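PDB 1Q8B: protein yjcS from Bacillus subtilis, which is of unknown function but belongs to the antibiotic biosynthesis monooxygenase family of dimeric alpha/beta-barrel proteins and may be an enzyme. Local coordinates for residues A[12-17]-A[70-75]; A[17-22]-A[60-65]; A[26-31]-A[56-61]; A[33-38]-A[51-56]. All blocks are in the same frame, centred on the assembly; numbering follows the deposited sequence.

Contact 1: A[12-17]-A[70-75]; sequences SMHYIT and ENEEAV
The imidazole of His14 packs against the first turn of helix 72-78, and this is the tight part of the contact. Glu72 lays its CG over one ring face, a CH-pi contact with CG 3.7 Å from the His14 ring centroid and displaced toward the rim at CD2 and NE2. His14 turns its ring to the helix with CG anti to the backbone N (chi1 -169°), and its CB comes up against the carbonyl carbon of Asn71. Val75 CG2 comes within 3.7 Å of His14 ND1, a buried nitrogen with no polar partner in the model. The same methyl meets Ile16 CD1 tip to tip at 4.0 Å.

At the Ser12 end no direct hydrogen bond joins the close-lying backbones, and water mediates instead. One water gives a hydrogen bond to Glu70 O at 3.0 Å and also bonds Ser12 OG. Another sits 3.2 Å from His14 NE2 and bonds weakly to Glu72 OE2. Asn71 caps the helix, its OD1 accepting from Ala74 N at 3.0 Å. Strand 13-22 runs here between strands 62-69 and 93-103, and the short helix 72-78 follows directly on strand 62-69, packing Ala74 and Val75 against Trp69.

Contact 2: A[17-22]-A[60-65]; sequences TACLKI and ERKIML
Leu20 and Leu65 pack on one face of this antiparallel strand pair, crossing at a slant with Leu20 CD1 4.1 Å from Leu65 CD1. Ala18, paired with Leu65, adds only a methyl to that face, while Ile63 stands beside Leu20. Ile22 fills the next hollow: its CG1 is anti to the carbonyl carbon (chi1 -63°), which carries CD1 in to 3.9 Å from Ile63 CG1, and its other branch, CG2, rests 3.6 Å from Arg61 NH2.

The reverse face carries Cys19 between the longer chains of Met64 and Lys62. Met64, a selenomethionine, bends at chi2 (77°) and folds back over the neighbouring strand, so that SE lies 3.4 Å from Ala18 O and CE meets Cys19 SG. Lys62 brings its CD up to the same sulfur at 3.9 Å.

Five backbone hydrogen bonds hold the register, the straightest from Leu20 N to Ile63 O at 2.7 Å. Past the last of them, at Ile22 and Arg61, a water joins Ile22 O to Arg61 NE, and Arg61 NH2 bonds Ser24 O. Phe35 of helix 28-42 packs on Leu20 and Ile63, so the leucine and isoleucine face is the one turned to the helices, as in the antiparallel sheet of the ferredoxin-like dimeric alpha/beta-barrel fold.

Contact 3: A[26-31]-A[56-61]; sequences KDLNEI and LEPSER
Lys26 O is gripped by both terminal nitrogens of Arg61, with NH1 at 3.2 Å and NH2 at 3.1 Å from this one carbonyl oxygen. The oxygen lies in the guanidinium plane, so the group meets it end-on, and the two N-H bonds converge on a single acceptor at moderate angles of 145° and 153°. Together with the further bond of NH2 to Ser24 O, this paired grip should fix the rotation of the guanidinium. Bends at chi2 and chi3 lead the Arg61 chain away from its own loop and bring its end to the start of the helix.

Apart from the arginine, the contact is apolar. Leu28 CD2 rests 3.8 Å from Pro58 CA and 4.2 Å from the ring atom CB of Pro58, the two side chains crossing at about a right angle. Ile31 CD1 comes obliquely within 4.1 Å of Arg61 NH2. Pro58 lies in a short 3-10 turn, closed by a backbone bond from Arg61 N to Pro58 O.

This surface contact ties the beginning of helix 28-42 to the hairpin loop between strands 48-55 and 62-69, while Leu28 and Ile31 also pack on Ile22 at the end of strand 13-22.

Contact 4: A[33-38]-A[51-56]; sequences KEFKKL and FHAYPL
Lys36 leaves the helix with CG anti to its carbonyl carbon, bends at chi2 (-57°) and then runs extended, which carries its ammonium across to the strand although the chain starts out pointing the other way. There NZ donates to Ala53 O at 2.8 Å, approaching almost in line with the carbonyl bond (C=O...N angle 165°). The ammonium also lies 3.5 Å from His52 CE1, and it has a salt bridge to Glu39. That glutamate takes a hydrogen bond from Ala53 N and bonds His52 ND1 as well, so one carboxylate gathers the lysine, the histidine and the strand backbone; its charge would probably favour the protonated lysine.

Helix 28-42 lies nearly antiparallel to strand 48-55, the axes of the two short segments approaching to 8.3 Å, as the first helix packs on the sheet in a ferredoxin-like alpha/beta fold. On the sheet-facing side of the helix the chemistry is apolar. Phe35 brings its CD2 to 4.2 Å from the Ala53 methyl; the two CA atoms are 6.6 Å apart, the nearest pair across the segments, consistent with the small Ala53 side chain. One turn on, Leu38 CD2 reaches Phe51 CZ at 4.4 Å, and beyond it Leu38 packs against Val87 of helix 82-88.

Contacts 2 and 4 lie nearer the middle of the chain, with contact 4 buried, whereas contact 3 is a surface contact and contact 1 is partly buried with water at its margin. Contacts 1 and 2 share strand 13-22 and meet at Thr17, yet contact 2 is joined by main-chain hydrogen bonds and contact 1 has no direct ones. Contacts 3 and 4 both use helix 28-42: its start is held to a loop by an arginine, its middle to an outermost strand of this chain's sheet by a lysine and apolar packing. Leu20 CD1 touches Phe35 CE2 at 3.5 Å, joining contacts 2 and 4, and Arg61 belongs to both contact 2 and contact 3.

Contact 1: A[12-17]-A[70-75]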
loop_
_atom_site.group_PDB
_atom_site.type_symbol
_atom_site.label_atom_id
_atom_site.label_comp_id
_atom_site.label_asym_id
_atom_site.label_seq_id
_atom_site.Cartn_x
_atom_site.Cartn_y
_atom_site.Cartn_z
ATOM N N SER A 12 -6.848 14.650 14.562
ATOM C CA SER A 12 -5.502 14.550 13.917
ATOM C C SER A 12 -5.587 14.081 12.463
ATOM O O SER A 12 -6.412 13.235 12.123
ATOM C CB SER A 12 -4.620 13.585 14.701
ATOM O OG SER A 12 -3.337 13.505 14.109
HETATM N N MSE A 13 -4.727 14.638 11.611
HETATM C CA MSE A 13 -4.692 14.284 10.190
HETATM C C MSE A 13 -3.254 14.267 9.680
HETATM O O MSE A 13 -2.390 14.984 10.194
HETATM C CB MSE A 13 -5.493 15.290 9.359
HETATM C CG MSE A 13 -6.947 15.431 9.765
HETATM SE SE MSE A 13 -7.820 16.906 8.838
HETATM C CE MSE A 13 -7.095 18.374 9.881
ATOM N N HIS A 14 -3.006 13.449 8.662
ATOM C CA HIS A 14 -1.681 13.342 8.081
ATOM C C HIS A 14 -1.686 14.020 6.724
ATOM O O HIS A 14 -2.311 13.532 5.776
ATOM C CB HIS A 14 -1.279 11.877 7.928
ATOM C CG HIS A 14 0.165 11.682 7.588
ATOM N ND1 HIS A 14 0.588 11.242 6.352
ATOM C CD2 HIS A 14 1.286 11.866 8.325
ATOM C CE1 HIS A 14 1.908 11.159 6.343
ATOM N NE2 HIS A 14 2.356 11.531 7.529
ATOM N N TYR A 15 -0.988 15.152 6.650
ATOM C CA TYR A 15 -0.884 15.951 5.430
ATOM C C TYR A 15 0.348 15.652 4.589
ATOM O O TYR A 15 1.458 15.494 5.111
ATOM C CB TYR A 15 -0.834 17.445 5.763
ATOM C CG TYR A 15 -2.161 18.122 6.009
ATOM C CD1 TYR A 15 -2.812 18.001 7.234
ATOM C CD2 TYR A 15 -2.726 18.950 5.033
ATOM C CE1 TYR A 15 -3.990 18.699 7.486
ATOM C CE2 TYR A 15 -3.902 19.648 5.273
ATOM C CZ TYR A 15 -4.527 19.522 6.498
ATOM O OH TYR A 15 -5.684 20.220 6.739
ATOM N N ILE A 16 0.154 15.614 3.277
ATOM C CA ILE A 16 1.261 15.388 2.368
ATOM C C ILE A 16 1.156 16.265 1.132
ATOM O O ILE A 16 0.097 16.351 0.512
ATOM C CB ILE A 16 1.342 13.923 1.885
ATOM C CG1 ILE A 16 1.714 12.995 3.045
ATOM C CG2 ILE A 16 2.399 13.806 0.781
ATOM C CD1 ILE A 16 1.871 11.543 2.634
ATOM N N THR A 17 2.255 16.934 0.802
ATOM C CA THR A 17 2.331 17.744 -0.407
ATOM C C THR A 17 3.546 17.180 -1.116
ATOM O O THR A 17 4.626 17.086 -0.530
ATOM C CB THR A 17 2.564 19.237 -0.121
ATOM O OG1 THR A 17 1.427 19.765 0.559
ATOM C CG2 THR A 17 2.756 20.012 -1.431
ATOM N N GLU A 70 -6.202 10.076 7.115
ATOM C CA GLU A 70 -6.635 9.872 8.492
ATOM C C GLU A 70 -5.417 9.638 9.373
ATOM O O GLU A 70 -5.417 9.988 10.550
ATOM C CB GLU A 70 -7.550 8.656 8.582
ATOM C CG GLU A 70 -8.895 8.840 7.918
ATOM C CD GLU A 70 -9.825 9.725 8.725
ATOM O OE1 GLU A 70 -9.446 10.136 9.848
ATOM O OE2 GLU A 70 -10.942 10.002 8.236
ATOM N N ASN A 71 -4.378 9.050 8.787
ATOM C CA ASN A 71 -3.147 8.754 9.512
ATOM C C ASN A 71 -2.093 8.179 8.571
ATOM O O ASN A 71 -2.340 8.000 7.377
ATOM C CB ASN A 71 -3.439 7.756 10.624
ATOM C CG ASN A 71 -4.244 6.585 10.132
ATOM O OD1 ASN A 71 -3.801 5.825 9.270
ATOM N ND2 ASN A 71 -5.444 6.439 10.661
ATOM N N GLU A 72 -0.919 7.890 9.116
ATOM C CA GLU A 72 0.173 7.349 8.328
ATOM C C GLU A 72 -0.085 5.982 7.714
ATOM O O GLU A 72 0.406 5.703 6.617
ATOM C CB GLU A 72 1.441 7.289 9.170
ATOM C CG GLU A 72 2.068 8.636 9.384
ATOM C CD GLU A 72 3.225 8.587 10.352
ATOM O OE1 GLU A 72 4.100 7.706 10.184
ATOM O OE2 GLU A 72 3.261 9.433 11.272
ATOM N N GLU A 73 -0.835 5.124 8.403
ATOM C CA GLU A 73 -1.112 3.794 7.862
ATOM C C GLU A 73 -1.967 3.891 6.608
ATOM O O GLU A 73 -1.817 3.082 5.693
ATOM C CB GLU A 73 -1.829 2.897 8.882
ATOM C CG GLU A 73 -1.158 2.812 10.234
ATOM C CD GLU A 73 -1.645 3.898 11.174
ATOM O OE1 GLU A 73 -2.848 3.873 11.529
ATOM O OE2 GLU A 73 -0.833 4.773 11.554
ATOM N N ALA A 74 -2.863 4.876 6.566
ATOM C CA ALA A 74 -3.728 5.055 5.404
ATOM C C ALA A 74 -2.883 5.252 4.143
ATOM O O ALA A 74 -3.245 4.785 3.064
ATOM C CB ALA A 74 -4.658 6.248 5.614
ATOM N N VAL A 75 -1.756 5.939 4.288
ATOM C CA VAL A 75 -0.851 6.185 3.165
ATOM C C VAL A 75 -0.268 4.862 2.677
ATOM O O VAL A 75 -0.210 4.603 1.479
ATOM C CB VAL A 75 0.324 7.122 3.566
ATOM C CG1 VAL A 75 1.266 7.312 2.387
ATOM C CG2 VAL A 75 -0.209 8.463 4.023
HETATM O O HOH W 1 -7.689 10.809 12.229
HETATM O O HOH W 2 -3.963 11.051 12.888
HETATM O O HOH W 3 4.608 11.334 9.814
#

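Contact 2: A[17-22]-A[60-65]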
loop_
_atom_site.group_PDB
_atom_site.type_symbol
_atom_site.label_atom_id
_atom_site.label_comp_id
_atom_site.label_asym_id
_atom_site.label_seq_id
_atom_site.Cartn_x
_atom_site.Cartn_y
_atom_site.Cartn_z
ATOM N N THR A 17 2.255 16.934 0.802
ATOM C CA THR A 17 2.331 17.744 -0.407
ATOM C C THR A 17 3.546 17.180 -1.116
ATOM O O THR A 17 4.626 17.086 -0.530
ATOM C CB THR A 17 2.564 19.237 -0.121
ATOM O OG1 THR A 17 1.427 19.765 0.559
ATOM C CG2 THR A 17 2.756 20.012 -1.431
ATOM N N ALA A 18 3.372 16.786 -2.368
ATOM C CA ALA A 18 4.480 16.213 -3.103
ATOM C C ALA A 18 4.525 16.724 -4.527
ATOM O O ALA A 18 3.500 17.066 -5.114
ATOM C CB ALA A 18 4.368 14.692 -3.101
ATOM N N CYS A 19 5.730 16.785 -5.070
ATOM C CA CYS A 19 5.925 17.218 -6.436
ATOM C C CYS A 19 6.543 16.039 -7.148
ATOM O O CYS A 19 7.590 15.541 -6.730
ATOM C CB CYS A 19 6.880 18.408 -6.508
ATOM S SG CYS A 19 7.139 19.004 -8.210
ATOM N N LEU A 20 5.885 15.589 -8.209
ATOM C CA LEU A 20 6.368 14.466 -8.992
ATOM C C LEU A 20 7.055 14.934 -10.267
ATOM O O LEU A 20 6.594 15.860 -10.937
ATOM C CB LEU A 20 5.215 13.546 -9.398
ATOM C CG LEU A 20 4.274 12.949 -8.352
ATOM C CD1 LEU A 20 3.364 11.946 -9.039
ATOM C CD2 LEU A 20 5.065 12.268 -7.252
ATOM N N LYS A 21 8.162 14.287 -10.599
ATOM C CA LYS A 21 8.871 14.600 -11.823
ATOM C C LYS A 21 8.417 13.550 -12.843
ATOM O O LYS A 21 8.466 12.352 -12.560
ATOM C CB LYS A 21 10.381 14.500 -11.600
ATOM C CG LYS A 21 11.196 14.957 -12.797
ATOM C CD LYS A 21 12.630 14.509 -12.687
ATOM C CE LYS A 21 13.358 14.780 -13.983
ATOM N NZ LYS A 21 14.718 14.184 -13.963
ATOM N N ILE A 22 7.944 13.988 -14.009
ATOM C CA ILE A 22 7.515 13.038 -15.037
ATOM C C ILE A 22 8.755 12.557 -15.787
ATOM O O ILE A 22 9.502 13.356 -16.348
ATOM C CB ILE A 22 6.544 13.682 -16.064
ATOM C CG1 ILE A 22 5.258 14.129 -15.375
ATOM C CG2 ILE A 22 6.196 12.680 -17.155
ATOM C CD1 ILE A 22 4.378 15.000 -16.244
ATOM N N GLU A 60 7.480 22.354 -17.427
ATOM C CA GLU A 60 8.059 21.803 -16.207
ATOM C C GLU A 60 8.080 20.289 -16.179
ATOM O O GLU A 60 8.968 19.694 -15.577
ATOM C CB GLU A 60 7.288 22.296 -14.979
ATOM C CG GLU A 60 7.424 23.773 -14.682
ATOM C CD GLU A 60 8.852 24.173 -14.365
ATOM O OE1 GLU A 60 9.460 23.564 -13.453
ATOM O OE2 GLU A 60 9.363 25.101 -15.034
ATOM N N ARG A 61 7.098 19.667 -16.824
ATOM C CA ARG A 61 6.987 18.210 -16.823
ATOM C C ARG A 61 6.968 17.734 -15.366
ATOM O O ARG A 61 7.792 16.909 -14.946
ATOM C CB ARG A 61 8.158 17.573 -17.584
ATOM C CG ARG A 61 8.148 17.880 -19.076
ATOM C CD ARG A 61 6.946 17.256 -19.768
ATOM N NE ARG A 61 7.100 15.810 -19.920
ATOM C CZ ARG A 61 6.229 15.026 -20.548
ATOM N NH1 ARG A 61 5.131 15.546 -21.087
ATOM N NH2 ARG A 61 6.453 13.722 -20.634
ATOM N N LYS A 62 6.028 18.285 -14.597
ATOM C CA LYS A 62 5.872 17.942 -13.187
ATOM C C LYS A 62 4.397 17.896 -12.823
ATOM O O LYS A 62 3.567 18.536 -13.473
ATOM C CB LYS A 62 6.578 18.970 -12.300
ATOM C CG LYS A 62 8.097 18.922 -12.357
ATOM C CD LYS A 62 8.696 20.094 -11.600
ATOM C CE LYS A 62 10.196 19.935 -11.455
ATOM N NZ LYS A 62 10.809 19.581 -12.757
ATOM N N ILE A 63 4.079 17.129 -11.783
ATOM C CA ILE A 63 2.712 16.985 -11.309
ATOM C C ILE A 63 2.718 17.208 -9.808
ATOM O O ILE A 63 3.575 16.681 -9.101
ATOM C CB ILE A 63 2.158 15.576 -11.619
ATOM C CG1 ILE A 63 2.077 15.380 -13.136
ATOM C CG2 ILE A 63 0.784 15.397 -10.982
ATOM C CD1 ILE A 63 1.690 13.981 -13.550
HETATM N N MSE A 64 1.763 17.991 -9.323
HETATM C CA MSE A 64 1.681 18.281 -7.902
HETATM C C MSE A 64 0.580 17.481 -7.215
HETATM O O MSE A 64 -0.493 17.283 -7.788
HETATM C CB MSE A 64 1.428 19.768 -7.694
HETATM C CG MSE A 64 1.567 20.214 -6.252
HETATM SE SE MSE A 64 3.402 20.403 -5.620
HETATM C CE MSE A 64 4.118 21.439 -7.089
ATOM N N LEU A 65 0.850 17.028 -5.989
ATOM C CA LEU A 65 -0.134 16.262 -5.223
ATOM C C LEU A 65 -0.438 16.905 -3.873
ATOM O O LEU A 65 0.467 17.256 -3.117
ATOM C CB LEU A 65 0.355 14.823 -4.981
ATOM C CG LEU A 65 0.722 13.905 -6.158
ATOM C CD1 LEU A 65 1.208 12.562 -5.606
ATOM C CD2 LEU A 65 -0.483 13.695 -7.081
HETATM O O HOH W 4 9.337 13.966 -19.141
#

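Contact 3: A[26-31]-A[56-61]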
loop_
_atom_site.group_PDB
_atom_site.type_symbol
_atom_site.label_atom_id
_atom_site.label_comp_id
_atom_site.label_asym_id
_atom_site.label_seq_id
_atom_site.Cartn_x
_atom_site.Cartn_y
_atom_site.Cartn_z
ATOM N N LYS A 26 5.403 10.469 -22.551
ATOM C CA LYS A 26 4.039 10.506 -23.049
ATOM C C LYS A 26 3.450 11.901 -22.934
ATOM O O LYS A 26 3.997 12.761 -22.242
ATOM C CB LYS A 26 3.163 9.513 -22.283
ATOM C CG LYS A 26 3.524 8.064 -22.540
ATOM C CD LYS A 26 2.546 7.118 -21.879
ATOM C CE LYS A 26 2.917 5.679 -22.188
ATOM N NZ LYS A 26 2.079 4.707 -21.423
ATOM N N ASP A 27 2.335 12.108 -23.626
ATOM C CA ASP A 27 1.624 13.380 -23.633
ATOM C C ASP A 27 1.128 13.718 -22.228
ATOM O O ASP A 27 0.508 12.883 -21.570
ATOM C CB ASP A 27 0.432 13.290 -24.593
ATOM C CG ASP A 27 -0.389 14.569 -24.633
ATOM O OD1 ASP A 27 0.129 15.596 -25.134
ATOM O OD2 ASP A 27 -1.549 14.550 -24.162
ATOM N N LEU A 28 1.391 14.944 -21.779
ATOM C CA LEU A 28 0.977 15.387 -20.449
ATOM C C LEU A 28 -0.514 15.156 -20.192
ATOM O O LEU A 28 -0.913 14.839 -19.068
ATOM C CB LEU A 28 1.317 16.870 -20.262
ATOM C CG LEU A 28 0.998 17.527 -18.910
ATOM C CD1 LEU A 28 1.758 16.831 -17.779
ATOM C CD2 LEU A 28 1.373 19.002 -18.968
ATOM N N ASN A 29 -1.336 15.313 -21.226
ATOM C CA ASN A 29 -2.774 15.107 -21.080
ATOM C C ASN A 29 -3.053 13.639 -20.822
ATOM O O ASN A 29 -3.852 13.296 -19.953
ATOM C CB ASN A 29 -3.530 15.539 -22.340
ATOM C CG ASN A 29 -3.239 16.969 -22.736
ATOM O OD1 ASN A 29 -3.439 17.899 -21.946
ATOM N ND2 ASN A 29 -2.763 17.159 -23.968
ATOM N N GLU A 30 -2.401 12.771 -21.590
ATOM C CA GLU A 30 -2.583 11.337 -21.423
ATOM C C GLU A 30 -2.201 10.963 -19.995
ATOM O O GLU A 30 -2.921 10.224 -19.315
ATOM C CB GLU A 30 -1.696 10.563 -22.400
ATOM C CG GLU A 30 -2.031 10.753 -23.874
ATOM C CD GLU A 30 -1.187 9.860 -24.786
ATOM O OE1 GLU A 30 -1.320 9.980 -26.025
ATOM O OE2 GLU A 30 -0.394 9.035 -24.269
ATOM N N ILE A 31 -1.059 11.481 -19.551
ATOM C CA ILE A 31 -0.573 11.211 -18.207
ATOM C C ILE A 31 -1.565 11.692 -17.156
ATOM O O ILE A 31 -1.889 10.961 -16.223
ATOM C CB ILE A 31 0.803 11.883 -17.967
ATOM C CG1 ILE A 31 1.859 11.245 -18.885
ATOM C CG2 ILE A 31 1.199 11.754 -16.493
ATOM C CD1 ILE A 31 3.200 11.967 -18.903
ATOM N N LEU A 56 1.883 21.128 -13.275
ATOM C CA LEU A 56 2.502 22.449 -13.209
ATOM C C LEU A 56 2.501 22.866 -14.686
ATOM O O LEU A 56 1.867 22.202 -15.504
ATOM C CB LEU A 56 3.947 22.367 -12.690
ATOM C CG LEU A 56 4.204 22.096 -11.201
ATOM C CD1 LEU A 56 3.520 23.154 -10.358
ATOM C CD2 LEU A 56 3.685 20.723 -10.824
ATOM N N GLU A 57 3.196 23.944 -15.039
ATOM C CA GLU A 57 3.228 24.369 -16.441
ATOM C C GLU A 57 3.818 23.241 -17.276
ATOM O O GLU A 57 4.739 22.543 -16.844
ATOM C CB GLU A 57 4.056 25.647 -16.613
ATOM C CG GLU A 57 3.409 26.868 -15.982
ATOM C CD GLU A 57 2.063 27.206 -16.608
ATOM O OE1 GLU A 57 1.310 28.011 -16.020
ATOM O OE2 GLU A 57 1.755 26.675 -17.696
ATOM N N PRO A 58 3.286 23.039 -18.485
ATOM C CA PRO A 58 3.751 21.986 -19.387
ATOM C C PRO A 58 5.268 21.845 -19.480
ATOM O O PRO A 58 5.799 20.742 -19.371
ATOM C CB PRO A 58 3.114 22.377 -20.714
ATOM C CG PRO A 58 1.808 22.961 -20.270
ATOM C CD PRO A 58 2.223 23.841 -19.116
ATOM N N SER A 59 5.966 22.958 -19.673
ATOM C CA SER A 59 7.422 22.927 -19.792
ATOM C C SER A 59 8.121 22.296 -18.589
ATOM O O SER A 59 9.221 21.761 -18.718
ATOM C CB SER A 59 7.966 24.342 -20.001
ATOM O OG SER A 59 7.648 25.180 -18.901
ATOM N N GLU A 60 7.480 22.354 -17.427
ATOM C CA GLU A 60 8.059 21.803 -16.207
ATOM C C GLU A 60 8.080 20.289 -16.179
ATOM O O GLU A 60 8.968 19.694 -15.577
ATOM C CB GLU A 60 7.288 22.296 -14.979
ATOM C CG GLU A 60 7.424 23.773 -14.682
ATOM C CD GLU A 60 8.852 24.173 -14.365
ATOM O OE1 GLU A 60 9.460 23.564 -13.453
ATOM O OE2 GLU A 60 9.363 25.101 -15.034
ATOM N N ARG A 61 7.098 19.667 -16.824
ATOM C CA ARG A 61 6.987 18.210 -16.823
ATOM C C ARG A 61 6.968 17.734 -15.366
ATOM O O ARG A 61 7.792 16.909 -14.946
ATOM C CB ARG A 61 8.158 17.573 -17.584
ATOM C CG ARG A 61 8.148 17.880 -19.076
ATOM C CD ARG A 61 6.946 17.256 -19.768
ATOM N NE ARG A 61 7.100 15.810 -19.920
ATOM C CZ ARG A 61 6.229 15.026 -20.548
ATOM N NH1 ARG A 61 5.131 15.546 -21.087
ATOM N NH2 ARG A 61 6.453 13.722 -20.634
#

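Contact 4: A[33-38]-A[51-56]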
loop_
_atom_site.group_PDB
_atom_site.type_symbol
_atom_site.label_atom_id
_atom_site.label_comp_id
_atom_site.label_asym_id
_atom_site.label_seq_id
_atom_site.Cartn_x
_atom_site.Cartn_y
_atom_site.Cartn_z
ATOM N N LYS A 33 -4.725 12.029 -17.364
ATOM C CA LYS A 33 -5.947 11.226 -17.339
ATOM C C LYS A 33 -5.765 10.060 -16.382
ATOM O O LYS A 33 -6.693 9.679 -15.670
ATOM C CB LYS A 33 -6.288 10.699 -18.734
ATOM C CG LYS A 33 -6.952 11.730 -19.626
ATOM C CD LYS A 33 -7.326 11.138 -20.976
ATOM C CE LYS A 33 -8.143 12.127 -21.803
ATOM N NZ LYS A 33 -7.425 13.415 -22.031
ATOM N N GLU A 34 -4.560 9.496 -16.368
ATOM C CA GLU A 34 -4.252 8.382 -15.481
ATOM C C GLU A 34 -4.283 8.867 -14.046
ATOM O O GLU A 34 -4.752 8.161 -13.152
ATOM C CB GLU A 34 -2.877 7.793 -15.806
ATOM C CG GLU A 34 -2.910 6.831 -16.967
ATOM C CD GLU A 34 -3.914 5.709 -16.742
ATOM O OE1 GLU A 34 -3.682 4.865 -15.848
ATOM O OE2 GLU A 34 -4.944 5.681 -17.452
ATOM N N PHE A 35 -3.786 10.081 -13.823
ATOM C CA PHE A 35 -3.795 10.630 -12.479
ATOM C C PHE A 35 -5.208 11.008 -12.035
ATOM O O PHE A 35 -5.523 10.954 -10.848
ATOM C CB PHE A 35 -2.835 11.818 -12.381
ATOM C CG PHE A 35 -1.416 11.408 -12.115
ATOM C CD1 PHE A 35 -0.612 10.925 -13.137
ATOM C CD2 PHE A 35 -0.915 11.416 -10.822
ATOM C CE1 PHE A 35 0.661 10.451 -12.874
ATOM C CE2 PHE A 35 0.354 10.946 -10.551
ATOM C CZ PHE A 35 1.142 10.461 -11.576
ATOM N N LYS A 36 -6.066 11.372 -12.980
ATOM C CA LYS A 36 -7.434 11.709 -12.621
ATOM C C LYS A 36 -8.192 10.445 -12.245
ATOM O O LYS A 36 -9.012 10.456 -11.331
ATOM C CB LYS A 36 -8.125 12.441 -13.770
ATOM C CG LYS A 36 -7.632 13.875 -13.913
ATOM C CD LYS A 36 -7.845 14.635 -12.604
ATOM C CE LYS A 36 -7.090 15.952 -12.554
ATOM N NZ LYS A 36 -7.301 16.598 -11.224
ATOM N N LYS A 37 -7.913 9.343 -12.936
ATOM C CA LYS A 37 -8.578 8.091 -12.603
ATOM C C LYS A 37 -8.098 7.659 -11.224
ATOM O O LYS A 37 -8.890 7.206 -10.390
ATOM C CB LYS A 37 -8.257 7.011 -13.634
ATOM C CG LYS A 37 -8.775 7.323 -15.038
ATOM C CD LYS A 37 -8.891 6.069 -15.896
ATOM C CE LYS A 37 -7.572 5.314 -15.968
ATOM N NZ LYS A 37 -7.714 3.999 -16.666
ATOM N N LEU A 38 -6.795 7.806 -10.985
ATOM C CA LEU A 38 -6.213 7.452 -9.691
ATOM C C LEU A 38 -6.835 8.317 -8.604
ATOM O O LEU A 38 -7.197 7.819 -7.541
ATOM C CB LEU A 38 -4.698 7.664 -9.700
ATOM C CG LEU A 38 -4.010 7.474 -8.344
ATOM C CD1 LEU A 38 -4.179 6.035 -7.870
ATOM C CD2 LEU A 38 -2.539 7.831 -8.470
ATOM N N PHE A 51 -7.405 13.935 -1.815
ATOM C CA PHE A 51 -6.327 13.591 -2.725
ATOM C C PHE A 51 -6.631 14.333 -4.013
ATOM O O PHE A 51 -7.702 14.163 -4.594
ATOM C CB PHE A 51 -6.285 12.087 -3.011
ATOM C CG PHE A 51 -5.091 11.656 -3.836
ATOM C CD1 PHE A 51 -3.936 11.179 -3.222
ATOM C CD2 PHE A 51 -5.120 11.741 -5.229
ATOM C CE1 PHE A 51 -2.825 10.788 -3.983
ATOM C CE2 PHE A 51 -4.016 11.355 -5.999
ATOM C CZ PHE A 51 -2.867 10.876 -5.375
ATOM N N HIS A 52 -5.698 15.166 -4.454
ATOM C CA HIS A 52 -5.896 15.927 -5.678
ATOM C C HIS A 52 -4.579 16.049 -6.425
ATOM O O HIS A 52 -3.541 16.341 -5.832
ATOM C CB HIS A 52 -6.452 17.319 -5.342
ATOM C CG HIS A 52 -6.818 18.138 -6.543
ATOM N ND1 HIS A 52 -7.708 17.702 -7.500
ATOM C CD2 HIS A 52 -6.424 19.376 -6.931
ATOM C CE1 HIS A 52 -7.848 18.635 -8.425
ATOM N NE2 HIS A 52 -7.080 19.661 -8.104
ATOM N N ALA A 53 -4.627 15.813 -7.727
ATOM C CA ALA A 53 -3.439 15.889 -8.562
ATOM C C ALA A 53 -3.651 16.918 -9.670
ATOM O O ALA A 53 -4.750 17.025 -10.215
ATOM C CB ALA A 53 -3.146 14.519 -9.173
ATOM N N TYR A 54 -2.606 17.681 -9.990
ATOM C CA TYR A 54 -2.705 18.669 -11.050
ATOM C C TYR A 54 -1.315 18.947 -11.607
ATOM O O TYR A 54 -0.313 18.847 -10.897
ATOM C CB TYR A 54 -3.378 19.949 -10.535
ATOM C CG TYR A 54 -2.488 20.865 -9.741
ATOM C CD1 TYR A 54 -1.658 21.789 -10.379
ATOM C CD2 TYR A 54 -2.484 20.819 -8.351
ATOM C CE1 TYR A 54 -0.841 22.656 -9.646
ATOM C CE2 TYR A 54 -1.680 21.672 -7.610
ATOM C CZ TYR A 54 -0.857 22.590 -8.260
ATOM O OH TYR A 54 -0.055 23.427 -7.517
ATOM N N PRO A 55 -1.238 19.298 -12.899
ATOM C CA PRO A 55 0.046 19.578 -13.549
ATOM C C PRO A 55 0.563 20.997 -13.393
ATOM O O PRO A 55 -0.217 21.951 -13.367
ATOM C CB PRO A 55 -0.246 19.258 -15.009
ATOM C CG PRO A 55 -1.651 19.813 -15.163
ATOM C CD PRO A 55 -2.351 19.367 -13.871
ATOM N N LEU A 56 1.883 21.128 -13.275
ATOM C CA LEU A 56 2.502 22.449 -13.209
ATOM C C LEU A 56 2.501 22.866 -14.686
ATOM O O LEU A 56 1.867 22.202 -15.504
ATOM C CB LEU A 56 3.947 22.367 -12.690
ATOM C CG LEU A 56 4.204 22.096 -11.201
ATOM C CD1 LEU A 56 3.520 23.154 -10.358
ATOM C CD2 LEU A 56 3.685 20.723 -10.824
#